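Local coordinates for protein mini spindles (Drosophila melanogaster, PDB 5VJC) that probably binds tubulin through TOG domains built of HEAT repeats and so promotes microtubule dynamics and mitotic spindle formation, at residues 207-210 with 211-215; 233-236 with 237-241; 200-203 with 204-208; 192-195 with 196-199. One frame throughout, in Å; residues are numbered along the deposited sequence.

Contact 1 (207-210 with 211-215)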
loop_
_atom_site.group_PDB
_atom_site.type_symbol
_atom_site.label_atom_id
_atom_site.label_comp_id
_atom_site.label_asym_id
_atom_site.label_seq_id
_atom_site.Cartn_x
_atom_site.Cartn_y
_atom_site.Cartn_z
ATOM N N CYS A 207 1.813 14.526 -10.544
ATOM C CA CYS A 207 1.434 15.421 -9.467
ATOM C C CYS A 207 0.665 16.628 -9.973
ATOM O O CYS A 207 1.271 17.612 -10.378
ATOM C CB CYS A 207 2.686 15.865 -8.713
ATOM S SG CYS A 207 2.376 16.906 -7.291
ATOM N N PRO A 208 -0.677 16.564 -9.958
ATOM C CA PRO A 208 -1.419 17.739 -10.433
ATOM C C PRO A 208 -1.318 18.934 -9.473
ATOM O O PRO A 208 -0.841 18.800 -8.338
ATOM C CB PRO A 208 -2.860 17.223 -10.539
ATOM C CG PRO A 208 -2.918 16.054 -9.635
ATOM C CD PRO A 208 -1.562 15.424 -9.676
ATOM N N GLN A 209 -1.745 20.100 -9.951
ATOM C CA GLN A 209 -1.645 21.343 -9.198
ATOM C C GLN A 209 -2.391 21.241 -7.869
ATOM O O GLN A 209 -1.967 21.799 -6.861
ATOM C CB GLN A 209 -2.190 22.514 -10.027
ATOM C CG GLN A 209 -2.241 23.838 -9.273
ATOM C CD GLN A 209 -2.659 25.014 -10.150
ATOM O OE1 GLN A 209 -2.440 25.019 -11.366
ATOM N NE2 GLN A 209 -3.292 26.011 -9.530
ATOM N N SER A 210 -3.490 20.501 -7.870
ATOM C CA SER A 210 -4.284 20.323 -6.663
ATOM C C SER A 210 -3.540 19.534 -5.590
ATOM O O SER A 210 -3.692 19.797 -4.394
ATOM C CB SER A 210 -5.585 19.628 -7.000
ATOM O OG SER A 210 -5.330 18.344 -7.530
ATOM N N ALA A 211 -2.735 18.566 -6.012
ATOM C CA ALA A 211 -1.942 17.804 -5.057
ATOM C C ALA A 211 -0.866 18.698 -4.458
ATOM O O ALA A 211 -0.602 18.644 -3.260
ATOM C CB ALA A 211 -1.327 16.576 -5.718
ATOM N N VAL A 212 -0.255 19.535 -5.295
ATOM C CA VAL A 212 0.744 20.481 -4.825
ATOM C C VAL A 212 0.190 21.379 -3.716
ATOM O O VAL A 212 0.851 21.623 -2.708
ATOM C CB VAL A 212 1.257 21.377 -5.964
ATOM C CG1 VAL A 212 2.233 22.394 -5.412
ATOM C CG2 VAL A 212 1.899 20.534 -7.061
ATOM N N ARG A 213 -1.016 21.880 -3.942
ATOM C CA ARG A 213 -1.759 22.687 -2.978
ATOM C C ARG A 213 -1.855 21.951 -1.647
ATOM O O ARG A 213 -1.432 22.441 -0.591
ATOM C CB ARG A 213 -3.157 22.964 -3.530
ATOM C CG ARG A 213 -3.881 24.169 -2.969
ATOM C CD ARG A 213 -4.944 24.634 -3.974
ATOM N NE ARG A 213 -4.557 24.381 -5.367
ATOM C CZ ARG A 213 -5.321 23.762 -6.272
ATOM N NH1 ARG A 213 -6.524 23.300 -5.938
ATOM N NH2 ARG A 213 -4.877 23.600 -7.514
ATOM N N GLU A 214 -2.402 20.748 -1.746
ATOM C CA GLU A 214 -2.583 19.828 -0.631
ATOM C C GLU A 214 -1.279 19.582 0.129
ATOM O O GLU A 214 -1.250 19.663 1.356
ATOM C CB GLU A 214 -3.162 18.516 -1.168
ATOM C CG GLU A 214 -3.729 17.579 -0.125
ATOM C CD GLU A 214 -4.840 18.216 0.680
ATOM O OE1 GLU A 214 -5.560 19.074 0.113
ATOM O OE2 GLU A 214 -4.981 17.867 1.878
ATOM N N ILE A 215 -0.198 19.306 -0.599
ATOM C CA ILE A 215 1.107 19.071 0.025
ATOM C C ILE A 215 1.575 20.302 0.799
ATOM O O ILE A 215 2.107 20.190 1.915
ATOM C CB ILE A 215 2.187 18.693 -1.025
ATOM C CG1 ILE A 215 1.931 17.281 -1.584
ATOM C CG2 ILE A 215 3.577 18.762 -0.404
ATOM C CD1 ILE A 215 2.561 17.036 -2.979
#

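Contact 2 (233-236 with 237-241)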
loop_
_atom_site.group_PDB
_atom_site.type_symbol
_atom_site.label_atom_id
_atom_site.label_comp_id
_atom_site.label_asym_id
_atom_site.label_seq_id
_atom_site.Cartn_x
_atom_site.Cartn_y
_atom_site.Cartn_z
ATOM N N CYS A 233 9.260 18.273 -0.015
ATOM C CA CYS A 233 8.443 17.845 -1.128
ATOM C C CYS A 233 8.144 19.014 -2.071
ATOM O O CYS A 233 8.193 18.856 -3.291
ATOM C CB CYS A 233 7.144 17.200 -0.638
ATOM S SG CYS A 233 6.249 16.418 -1.985
ATOM N N ILE A 234 7.850 20.184 -1.514
ATOM C CA ILE A 234 7.560 21.351 -2.345
ATOM C C ILE A 234 8.837 21.823 -3.042
ATOM O O ILE A 234 8.789 22.256 -4.191
ATOM C CB ILE A 234 6.931 22.495 -1.518
ATOM C CG1 ILE A 234 5.543 22.074 -1.043
ATOM C CG2 ILE A 234 6.800 23.773 -2.344
ATOM C CD1 ILE A 234 4.606 21.679 -2.173
ATOM N N VAL A 235 9.972 21.696 -2.359
ATOM C CA VAL A 235 11.265 22.012 -2.958
ATOM C C VAL A 235 11.505 21.174 -4.223
ATOM O O VAL A 235 11.911 21.690 -5.265
ATOM C CB VAL A 235 12.426 21.778 -1.960
ATOM C CG1 VAL A 235 13.756 21.669 -2.691
ATOM C CG2 VAL A 235 12.471 22.890 -0.922
ATOM N N GLN A 236 11.228 19.879 -4.128
ATOM C CA GLN A 236 11.379 18.993 -5.268
ATOM C C GLN A 236 10.436 19.422 -6.371
ATOM O O GLN A 236 10.798 19.409 -7.565
ATOM C CB GLN A 236 11.128 17.543 -4.853
ATOM C CG GLN A 236 11.072 16.575 -5.998
ATOM C CD GLN A 236 12.388 16.487 -6.756
ATOM O OE1 GLN A 236 13.413 16.093 -6.203
ATOM N NE2 GLN A 236 12.363 16.873 -8.025
ATOM N N VAL A 237 9.230 19.830 -5.989
ATOM C CA VAL A 237 8.299 20.353 -6.977
ATOM C C VAL A 237 8.909 21.615 -7.610
ATOM O O VAL A 237 8.771 21.835 -8.817
ATOM C CB VAL A 237 6.916 20.663 -6.367
ATOM C CG1 VAL A 237 6.038 21.354 -7.369
ATOM C CG2 VAL A 237 6.238 19.374 -5.892
ATOM N N PHE A 238 9.614 22.417 -6.809
ATOM C CA PHE A 238 10.187 23.659 -7.327
ATOM C C PHE A 238 11.255 23.392 -8.400
ATOM O O PHE A 238 11.283 24.063 -9.428
ATOM C CB PHE A 238 10.778 24.506 -6.196
ATOM C CG PHE A 238 11.415 25.785 -6.674
ATOM C CD1 PHE A 238 10.650 26.763 -7.311
ATOM C CD2 PHE A 238 12.775 26.012 -6.499
ATOM C CE1 PHE A 238 11.230 27.946 -7.757
ATOM C CE2 PHE A 238 13.358 27.190 -6.950
ATOM C CZ PHE A 238 12.581 28.158 -7.577
ATOM N N PHE A 239 12.105 22.396 -8.155
ATOM C CA PHE A 239 13.157 21.986 -9.088
ATOM C C PHE A 239 12.629 21.530 -10.437
ATOM O O PHE A 239 13.354 21.564 -11.434
ATOM C CB PHE A 239 13.995 20.856 -8.485
ATOM C CG PHE A 239 14.842 21.270 -7.312
ATOM C CD1 PHE A 239 15.278 22.573 -7.169
ATOM C CD2 PHE A 239 15.222 20.341 -6.360
ATOM C CE1 PHE A 239 16.060 22.944 -6.085
ATOM C CE2 PHE A 239 16.006 20.703 -5.278
ATOM C CZ PHE A 239 16.427 22.007 -5.140
ATOM N N LEU A 240 11.380 21.081 -10.485
ATOM C CA LEU A 240 10.830 20.571 -11.730
ATOM C C LEU A 240 9.883 21.554 -12.372
ATOM O O LEU A 240 9.551 21.415 -13.546
ATOM C CB LEU A 240 10.102 19.239 -11.509
ATOM C CG LEU A 240 10.951 18.064 -11.013
ATOM C CD1 LEU A 240 10.049 16.844 -10.785
ATOM C CD2 LEU A 240 12.067 17.748 -12.021
ATOM N N SER A 241 9.444 22.549 -11.605
ATOM C CA SER A 241 8.325 23.380 -12.052
ATOM C C SER A 241 8.659 24.865 -12.064
ATOM O O SER A 241 7.966 25.653 -12.704
ATOM C CB SER A 241 7.099 23.143 -11.169
ATOM O OG SER A 241 6.811 21.759 -11.056
#

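Contact 3 (200-203 with 204-208)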
loop_
_atom_site.group_PDB
_atom_site.type_symbol
_atom_site.label_atom_id
_atom_site.label_comp_id
_atom_site.label_asym_id
_atom_site.label_seq_id
_atom_site.Cartn_x
_atom_site.Cartn_y
_atom_site.Cartn_z
ATOM N N GLU A 200 10.014 12.846 -7.828
ATOM C CA GLU A 200 11.363 12.731 -8.388
ATOM C C GLU A 200 11.471 11.625 -9.457
ATOM O O GLU A 200 12.236 11.745 -10.425
ATOM C CB GLU A 200 12.375 12.475 -7.262
ATOM C CG GLU A 200 13.786 12.913 -7.601
ATOM C CD GLU A 200 14.815 12.440 -6.580
ATOM O OE1 GLU A 200 14.514 11.501 -5.815
ATOM O OE2 GLU A 200 15.929 13.012 -6.539
ATOM N N SER A 201 10.681 10.563 -9.297
ATOM C CA SER A 201 10.772 9.384 -10.153
ATOM C C SER A 201 9.945 9.488 -11.422
ATOM O O SER A 201 10.365 9.037 -12.491
ATOM C CB SER A 201 10.344 8.137 -9.374
ATOM O OG SER A 201 11.221 7.920 -8.282
ATOM N N TYR A 202 8.765 10.084 -11.308
ATOM C CA TYR A 202 7.827 10.115 -12.409
ATOM C C TYR A 202 7.693 11.515 -12.993
ATOM O O TYR A 202 7.079 11.697 -14.034
ATOM C CB TYR A 202 6.467 9.588 -11.949
ATOM C CG TYR A 202 6.497 8.099 -11.683
ATOM C CD1 TYR A 202 6.345 7.191 -12.722
ATOM C CD2 TYR A 202 6.708 7.600 -10.404
ATOM C CE1 TYR A 202 6.395 5.816 -12.495
ATOM C CE2 TYR A 202 6.749 6.227 -10.164
ATOM C CZ TYR A 202 6.581 5.343 -11.215
ATOM O OH TYR A 202 6.632 3.983 -10.997
ATOM N N GLY A 203 8.262 12.500 -12.307
ATOM C CA GLY A 203 8.111 13.889 -12.717
ATOM C C GLY A 203 6.715 14.432 -12.460
ATOM O O GLY A 203 5.839 13.735 -11.920
ATOM N N MET A 204 6.491 15.684 -12.857
ATOM C CA MET A 204 5.252 16.368 -12.503
ATOM C C MET A 204 4.012 15.823 -13.173
ATOM O O MET A 204 2.911 16.220 -12.791
ATOM C CB MET A 204 5.358 17.862 -12.800
ATOM C CG MET A 204 6.388 18.568 -11.941
ATOM S SD MET A 204 5.983 18.517 -10.179
ATOM C CE MET A 204 4.272 19.068 -10.242
ATOM N N ASN A 205 4.155 14.926 -14.155
ATOM C CA ASN A 205 2.973 14.283 -14.720
ATOM C C ASN A 205 2.158 13.559 -13.634
ATOM O O ASN A 205 0.950 13.376 -13.777
ATOM C CB ASN A 205 3.344 13.273 -15.817
ATOM C CG ASN A 205 3.728 13.941 -17.135
ATOM O OD1 ASN A 205 3.900 15.160 -17.208
ATOM N ND2 ASN A 205 3.873 13.135 -18.184
ATOM N N ILE A 206 2.823 13.137 -12.564
ATOM C CA ILE A 206 2.159 12.343 -11.522
ATOM C C ILE A 206 1.515 13.237 -10.470
ATOM O O ILE A 206 0.756 12.774 -9.603
ATOM C CB ILE A 206 3.152 11.388 -10.840
ATOM C CG1 ILE A 206 2.418 10.186 -10.241
ATOM C CG2 ILE A 206 3.991 12.123 -9.789
ATOM C CD1 ILE A 206 3.352 9.106 -9.714
ATOM N N CYS A 207 1.813 14.526 -10.544
ATOM C CA CYS A 207 1.434 15.421 -9.467
ATOM C C CYS A 207 0.665 16.628 -9.973
ATOM O O CYS A 207 1.271 17.612 -10.378
ATOM C CB CYS A 207 2.686 15.865 -8.713
ATOM S SG CYS A 207 2.376 16.906 -7.291
ATOM N N PRO A 208 -0.677 16.564 -9.958
ATOM C CA PRO A 208 -1.419 17.739 -10.433
ATOM C C PRO A 208 -1.318 18.934 -9.473
ATOM O O PRO A 208 -0.841 18.800 -8.338
ATOM C CB PRO A 208 -2.860 17.223 -10.539
ATOM C CG PRO A 208 -2.918 16.054 -9.635
ATOM C CD PRO A 208 -1.562 15.424 -9.676
HETATM O O HOH W 1 6.647 13.805 -15.765
#

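Contact 4 (192-195 with 196-199)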
loop_
_atom_site.group_PDB
_atom_site.type_symbol
_atom_site.label_atom_id
_atom_site.label_comp_id
_atom_site.label_asym_id
_atom_site.label_seq_id
_atom_site.Cartn_x
_atom_site.Cartn_y
_atom_site.Cartn_z
ATOM N N LEU A 192 4.397 11.981 2.968
ATOM C CA LEU A 192 5.040 13.121 2.298
ATOM C C LEU A 192 6.388 12.755 1.643
ATOM O O LEU A 192 6.616 13.092 0.480
ATOM C CB LEU A 192 5.235 14.275 3.280
ATOM C CG LEU A 192 3.953 15.050 3.603
ATOM C CD1 LEU A 192 4.096 15.843 4.929
ATOM C CD2 LEU A 192 3.552 15.954 2.433
ATOM N N ASP A 193 7.259 12.055 2.374
ATOM C CA ASP A 193 8.520 11.548 1.817
ATOM C C ASP A 193 8.283 10.628 0.597
ATOM O O ASP A 193 9.048 10.646 -0.369
ATOM C CB ASP A 193 9.331 10.782 2.886
ATOM C CG ASP A 193 9.922 11.700 3.966
ATOM O OD1 ASP A 193 9.875 12.936 3.813
ATOM O OD2 ASP A 193 10.437 11.171 4.976
ATOM N N GLU A 194 7.231 9.821 0.638
ATOM C CA GLU A 194 6.932 8.958 -0.496
ATOM C C GLU A 194 6.475 9.786 -1.694
ATOM O O GLU A 194 6.863 9.512 -2.834
ATOM C CB GLU A 194 5.879 7.905 -0.112
ATOM C CG GLU A 194 5.847 6.712 -1.084
ATOM C CD GLU A 194 7.158 5.918 -1.104
ATOM O OE1 GLU A 194 8.011 6.093 -0.198
ATOM O OE2 GLU A 194 7.322 5.079 -2.008
ATOM N N LEU A 195 5.673 10.821 -1.449
ATOM C CA LEU A 195 5.269 11.700 -2.535
ATOM C C LEU A 195 6.504 12.309 -3.209
ATOM O O LEU A 195 6.567 12.406 -4.436
ATOM C CB LEU A 195 4.323 12.796 -2.036
ATOM C CG LEU A 195 2.945 12.284 -1.555
ATOM C CD1 LEU A 195 2.189 13.326 -0.722
ATOM C CD2 LEU A 195 2.073 11.787 -2.737
ATOM N N THR A 196 7.486 12.684 -2.400
ATOM C CA THR A 196 8.730 13.261 -2.912
ATOM C C THR A 196 9.449 12.242 -3.801
ATOM O O THR A 196 9.914 12.579 -4.897
ATOM C CB THR A 196 9.662 13.708 -1.764
ATOM O OG1 THR A 196 8.962 14.598 -0.889
ATOM C CG2 THR A 196 10.932 14.404 -2.306
ATOM N N PHE A 197 9.527 10.994 -3.336
ATOM C CA PHE A 197 10.152 9.946 -4.136
ATOM C C PHE A 197 9.422 9.770 -5.472
ATOM O O PHE A 197 10.043 9.700 -6.540
ATOM C CB PHE A 197 10.195 8.617 -3.367
ATOM C CG PHE A 197 10.498 7.426 -4.242
ATOM C CD1 PHE A 197 11.812 7.095 -4.555
ATOM C CD2 PHE A 197 9.474 6.655 -4.766
ATOM C CE1 PHE A 197 12.085 6.005 -5.371
ATOM C CE2 PHE A 197 9.745 5.565 -5.578
ATOM C CZ PHE A 197 11.055 5.240 -5.870
ATOM N N LEU A 198 8.099 9.721 -5.419
ATOM C CA LEU A 198 7.301 9.516 -6.622
ATOM C C LEU A 198 7.417 10.677 -7.611
ATOM O O LEU A 198 7.462 10.470 -8.832
ATOM C CB LEU A 198 5.829 9.310 -6.244
ATOM C CG LEU A 198 5.536 7.973 -5.571
ATOM C CD1 LEU A 198 4.085 7.959 -5.096
ATOM C CD2 LEU A 198 5.834 6.820 -6.539
ATOM N N ILE A 199 7.441 11.895 -7.089
ATOM C CA ILE A 199 7.573 13.080 -7.949
ATOM C C ILE A 199 8.970 13.138 -8.599
ATOM O O ILE A 199 9.089 13.430 -9.774
ATOM C CB ILE A 199 7.306 14.373 -7.156
ATOM C CG1 ILE A 199 5.832 14.426 -6.745
ATOM C CG2 ILE A 199 7.642 15.615 -7.998
ATOM C CD1 ILE A 199 5.523 15.556 -5.808
HETATM O O HOH W 2 9.658 14.774 1.726
#

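Contact 1 (207-210 with 211-215)
Cys207 and Pro208 meet the residues one turn on in a local contact at the N-terminal start of helix 209-217, with Pro208 at the N-cap. The carbonyl O of Pro208 takes the N-H of Val212, lying in the carbonyl plane at 3.2 Å, and a weak second bond from Ala211 N. Beneath this turn the thiol is directed inward by a first torsion that sets it anti to the backbone N (chi1 -177°); Cys207 SG lies 3.7 Å from Val212 CG2 and 4.0 Å from Ala211 CB. Phe173 of helix 169-178 closes over Cys207 and Ala211, while Val212 turns to Ile234. On the outer side Arg213 bends at chi3 and folds back over the first turn: Ser210 CA lies over one face of the guanidinium, and Gln209 CG reaches its edge in plane, 3.2 Å from Arg213 NH2. The Gln209 amide stands almost perpendicular to the guanidinium, at 89°. Replacing the arginine by an alanine would probably uncover Ser210 CA and leave the aliphatic part of Gln209 without its neighbour on this turn. Such an N-terminal turn, with a proline at the cap and apolar residues facing inward, opens a short helix of the HEAT-repeat TOG fold.

Contact 2 (233-236 with 237-241)
Val235 and Phe239, one turn apart near the C-terminal end of helix 224-241, run side by side with their side chains pointing the same way. From Phe239 CB, which lies 3.6 Å from Gln236 O, the side chain turns back along the helix because CG is anti to its own carbonyl carbon (chi1 -69°). Phe239 CG then comes to 3.6 Å from Val235 O, which stands over one face of the ring, offset toward the rim. Further out the far edge of the ring reaches the valine: Phe239 CE2 and CZ each meet Val235 CG1 at 3.6 Å. The same carbonyl O of Val235 accepts the N-H of Phe239 nearly along the C=O axis, at 3.0 Å, and a weak bond from Phe238 N. The bond from Phe239 is the i to i+4 pairing of an alpha-helix, here in a HEAT-repeat helix of the TOG domain which packs between helix 185-202 and helix 254-264; Leu260 and Ile264 of the latter touch Val235. Gln236, bent at chi2, brings its amide over the next turn, with NE2 3.5 Å from Leu240 CG. At the helix end Val237 O is gripped from opposite faces of its plane, by Ser241 OG at 3.0 Å and by the backbone N-H of Leu240, and Met204 touches both Leu240 and Ser241.

Contact 3 (200-203 with 204-208)
Tyr202 and Ile206 pack against each other where helix 185-202 of the HEAT-repeat TOG domain ends and the chain turns through a short 3-10 segment, 204-206. Gly203 leaves the helix with positive phi (72°), a backbone shape that suits a residue without a side chain. Its carbonyl O then receives the N-H of Ile206 in a straight bond of 3.1 Å, the donor tilted 32° from the carbonyl plane. The tight part lies on the inner side. Ile206 has CG1 anti to the backbone N (chi1 -155°), an orientation that carries CD1 to the tyrosine, 3.7 Å from Tyr202 CD2, while CG2 packs close to Gly203 O. Phe169 stacks on the Tyr202 ring and, with Phe173, also touches Ile206. Shortening the isoleucine to an alanine would probably open a gap beside the Tyr202 ring and leave these phenylalanines with less to pack on. The other side is looser: Asn205 is exposed, and Tyr202 O and Asn205 N are joined by a water and not directly. This water gives a hydrogen to Tyr202 O at 2.8 Å and accepts the N-H of Asn205 at 3.2 Å.

Contact 4 (192-195 with 196-199)
Four consecutive alpha-helical bonds tie 192-195 to 196-199 in the middle of helix 185-202, running from the N-H groups of Thr196, Phe197, Leu198 and Ile199 to the carbonyls of Leu192, Asp193, Glu194 and Leu195. They are regular: Leu198 N meets Glu194 O at 2.9 Å almost head-on, and Ile199 N reaches Leu195 O at 2.8 Å. Around this backbone the faces differ. Leu195 and Ile199 share the Phe173 side of helix 169-178, and Ile199 keeps close to its own helix, with CG1 3.2 Å from Leu195 O. On another face Glu194 and Phe197 lie alongside one another, pointing the same way, the carboxylate and ring planes 32° apart. With CG anti to the backbone N and a bend at chi2 (63°), the glutamate brings OE2 to 3.8 Å from Phe197 CD2. Its main polar partner is outside the turn: OE1 forms a salt bridge with Arg161, which also makes a cation-pi contact with the Phe197 ring. On the side of helix 224-241, where Cys233 touches Thr196, one water links two side chains, donating to Asp193 OD1 at 2.8 Å and accepting from Thr196 OG1 at 2.7 Å. In the HEAT-repeat TOG fold this helix thus joins apolar packing to a salt bridge on a buried carboxylate: Arg161 probably offsets the charge of Glu194, and carboxylate and ring together are likely to hold the guanidinium in place between helices.

In the fold
The four contacts follow the chain as 4, 3, 1, 2 and cluster at the C-terminal part of the TOG domain, their centres 9 to 12 Å apart. Contact 4 lies in helix 185-202, whose end contact 3 carries through the turn; contact 1 shares Cys207 and Pro208 with contact 3 and starts helix 209-217, and contact 2 lies on the following helix 224-241. Their inner faces meet: Ile199 packs on Cys207 and Val237, Ile215 on Leu192 and Ile234, and Met204 of the turn on Val237. These three helices therefore pack as successive members of the HEAT-repeat array, joined by apolar side chains along their facing sides.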